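Side-chain contact in ketosynthase (PDB 6KXD), which probably serves as the chain length factor partnered with a ketosynthase in the highly reducing type II polyketide synthase that makes ishigamide: residues Leu183-Ala188 against Leu253-Arg258. Sequence-based numbering, arbitrary orientation.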
loop_
_atom_site.group_PDB
_atom_site.type_symbol
_atom_site.label_atom_id
_atom_site.label_comp_id
_atom_site.label_asym_id
_atom_site.label_seq_id
_atom_site.Cartn_x
_atom_site.Cartn_y
_atom_site.Cartn_z
ATOM N N LEU B 183 -6.366 2.660 -8.188
ATOM C CA LEU B 183 -4.946 2.487 -8.008
ATOM C C LEU B 183 -4.646 0.992 -8.046
ATOM O O LEU B 183 -3.674 0.581 -8.641
ATOM C CB LEU B 183 -4.547 3.084 -6.670
ATOM C CG LEU B 183 -4.710 4.597 -6.541
ATOM C CD1 LEU B 183 -4.268 5.008 -5.165
ATOM C CD2 LEU B 183 -3.898 5.338 -7.593
ATOM N N ALA B 184 -5.517 0.212 -7.407
ATOM C CA ALA B 184 -5.304 -1.219 -7.367
ATOM C C ALA B 184 -5.390 -1.762 -8.799
ATOM O O ALA B 184 -4.627 -2.606 -9.195
ATOM C CB ALA B 184 -6.309 -1.888 -6.514
ATOM N N LEU B 185 -6.409 -1.292 -9.528
ATOM C CA LEU B 185 -6.663 -1.787 -10.856
ATOM C C LEU B 185 -5.460 -1.463 -11.733
ATOM O O LEU B 185 -5.017 -2.273 -12.547
ATOM C CB LEU B 185 -7.932 -1.144 -11.396
ATOM C CG LEU B 185 -8.297 -1.545 -12.809
ATOM C CD1 LEU B 185 -8.396 -3.052 -12.943
ATOM C CD2 LEU B 185 -9.608 -0.903 -13.177
ATOM N N ASN B 186 -4.929 -0.246 -11.586
ATOM C CA ASN B 186 -3.832 0.166 -12.420
ATOM C C ASN B 186 -2.561 -0.609 -12.055
ATOM O O ASN B 186 -1.732 -1.005 -12.910
ATOM C CB ASN B 186 -3.564 1.658 -12.298
ATOM C CG ASN B 186 -2.869 2.159 -13.539
ATOM O OD1 ASN B 186 -3.271 1.788 -14.644
ATOM N ND2 ASN B 186 -1.906 3.021 -13.336
ATOM N N TYR B 187 -2.398 -0.853 -10.751
ATOM C CA TYR B 187 -1.308 -1.626 -10.278
ATOM C C TYR B 187 -1.339 -3.024 -10.924
ATOM O O TYR B 187 -0.329 -3.505 -11.479
ATOM C CB TYR B 187 -1.388 -1.646 -8.745
ATOM C CG TYR B 187 -0.318 -2.461 -8.078
ATOM C CD1 TYR B 187 0.888 -1.899 -7.711
ATOM C CD2 TYR B 187 -0.505 -3.795 -7.826
ATOM C CE1 TYR B 187 1.860 -2.634 -7.068
ATOM C CE2 TYR B 187 0.475 -4.550 -7.215
ATOM C CZ TYR B 187 1.681 -3.981 -6.863
ATOM O OH TYR B 187 2.665 -4.719 -6.224
ATOM N N ALA B 188 -2.478 -3.670 -10.827
ATOM C CA ALA B 188 -2.672 -5.035 -11.415
ATOM C C ALA B 188 -2.366 -4.996 -12.917
ATOM O O ALA B 188 -1.650 -5.854 -13.435
ATOM C CB ALA B 188 -4.062 -5.471 -11.174
ATOM N N LEU B 253 -9.523 -0.133 -20.627
ATOM C CA LEU B 253 -8.855 0.587 -21.678
ATOM C C LEU B 253 -7.829 1.571 -21.115
ATOM O O LEU B 253 -6.819 1.845 -21.723
ATOM C CB LEU B 253 -9.921 1.322 -22.494
ATOM C CG LEU B 253 -10.942 0.438 -23.192
ATOM C CD1 LEU B 253 -11.649 1.254 -24.251
ATOM C CD2 LEU B 253 -10.299 -0.784 -23.819
ATOM N N SER B 254 -8.146 2.219 -20.003
ATOM C CA SER B 254 -7.215 3.126 -19.410
ATOM C C SER B 254 -7.615 3.380 -17.952
ATOM O O SER B 254 -8.768 3.259 -17.562
ATOM C CB SER B 254 -7.174 4.426 -20.137
ATOM O OG SER B 254 -8.425 5.043 -19.998
ATOM N N VAL B 255 -6.594 3.682 -17.177
ATOM C CA VAL B 255 -6.739 4.177 -15.822
ATOM C C VAL B 255 -5.740 5.305 -15.681
ATOM O O VAL B 255 -4.539 5.144 -15.918
ATOM C CB VAL B 255 -6.480 3.090 -14.768
ATOM C CG1 VAL B 255 -6.550 3.668 -13.365
ATOM C CG2 VAL B 255 -7.418 1.931 -14.924
ATOM N N GLU B 256 -6.265 6.479 -15.346
ATOM C CA GLU B 256 -5.466 7.623 -15.230
ATOM C C GLU B 256 -5.736 8.234 -13.855
ATOM O O GLU B 256 -6.823 8.080 -13.276
ATOM C CB GLU B 256 -5.763 8.623 -16.359
ATOM C CG GLU B 256 -5.284 8.158 -17.725
ATOM C CD GLU B 256 -3.774 7.961 -17.878
ATOM O OE1 GLU B 256 -3.368 6.932 -18.459
ATOM O OE2 GLU B 256 -3.024 8.845 -17.428
ATOM N N THR B 257 -4.709 8.916 -13.372
ATOM C CA THR B 257 -4.737 9.503 -12.067
ATOM C C THR B 257 -4.056 10.855 -12.103
ATOM O O THR B 257 -3.180 11.122 -12.930
ATOM C CB THR B 257 -3.983 8.662 -11.030
ATOM O OG1 THR B 257 -2.653 8.570 -11.521
ATOM C CG2 THR B 257 -4.514 7.263 -10.815
ATOM N N ARG B 258 -4.470 11.680 -11.148
ATOM C CA ARG B 258 -3.884 12.958 -10.937
ATOM C C ARG B 258 -3.955 13.279 -9.447
ATOM O O ARG B 258 -4.715 12.650 -8.714
ATOM C CB ARG B 258 -4.668 14.006 -11.723
ATOM C CG ARG B 258 -4.351 14.007 -13.208
ATOM C CD ARG B 258 -5.067 15.179 -13.828
ATOM N NE ARG B 258 -4.635 16.480 -13.377
ATOM C CZ ARG B 258 -3.711 17.212 -13.993
ATOM N NH1 ARG B 258 -2.899 16.644 -14.862
ATOM N NH2 ARG B 258 -3.609 18.505 -13.731
HETATM O O HOH W 1 -2.083 4.719 -15.680
#
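Segment 183-188, part of helix 180-193, crosses strand 253-258 obliquely, the chain directions 125° apart. The axes approach to 8.6 Å, and the backbones come nearest where the CA atoms of Asn-186 and Val-255 stand 6.0 Å apart. This is a helix of the central layer of the thiolase fold, packed between the two halves: Ala-184 and Ala-188 rest on strands 114-119 and 199-206, while Leu-183, Leu-185 and Asn-186 meet strand 250-259, whose other face carries helix 265-280.

Val-255 lies in the middle, touched by both Leu-185 and Asn-186. Its CG1 methyl lies against Asn-186 CB at 3.8 Å, and the two side chains run past each other in opposite directions. With CG swung anti to the backbone N (chi1 -156°), the Asn-186 amide reaches out over the valine, so that its OD1 sits 3.5 Å from Val-255 CB. That oxygen accepts from Arg-189 NE, while ND2 donates to Glu-162 of the partner ketosynthase subunit and to a water, so the buried amide is gripped at both ends and its rotation is fixed. Cut back to an alanine, this position would lose the amide and is likely to leave Arg-189, Glu-162 of the ketosynthase and the water each short of one hydrogen bond.

On the flanks methyls touch: Leu-185 CD2 meets Val-255 CG2 at 4.0 Å, and one turn back Leu-183, though its CB points away, extends CD2 to within 3.8 Å of Thr-257 CG2. One water bridges the segments, accepting from Asn-186 ND2 at 2.9 Å and donating to Val-255 O at a doubtfully short 2.5 Å.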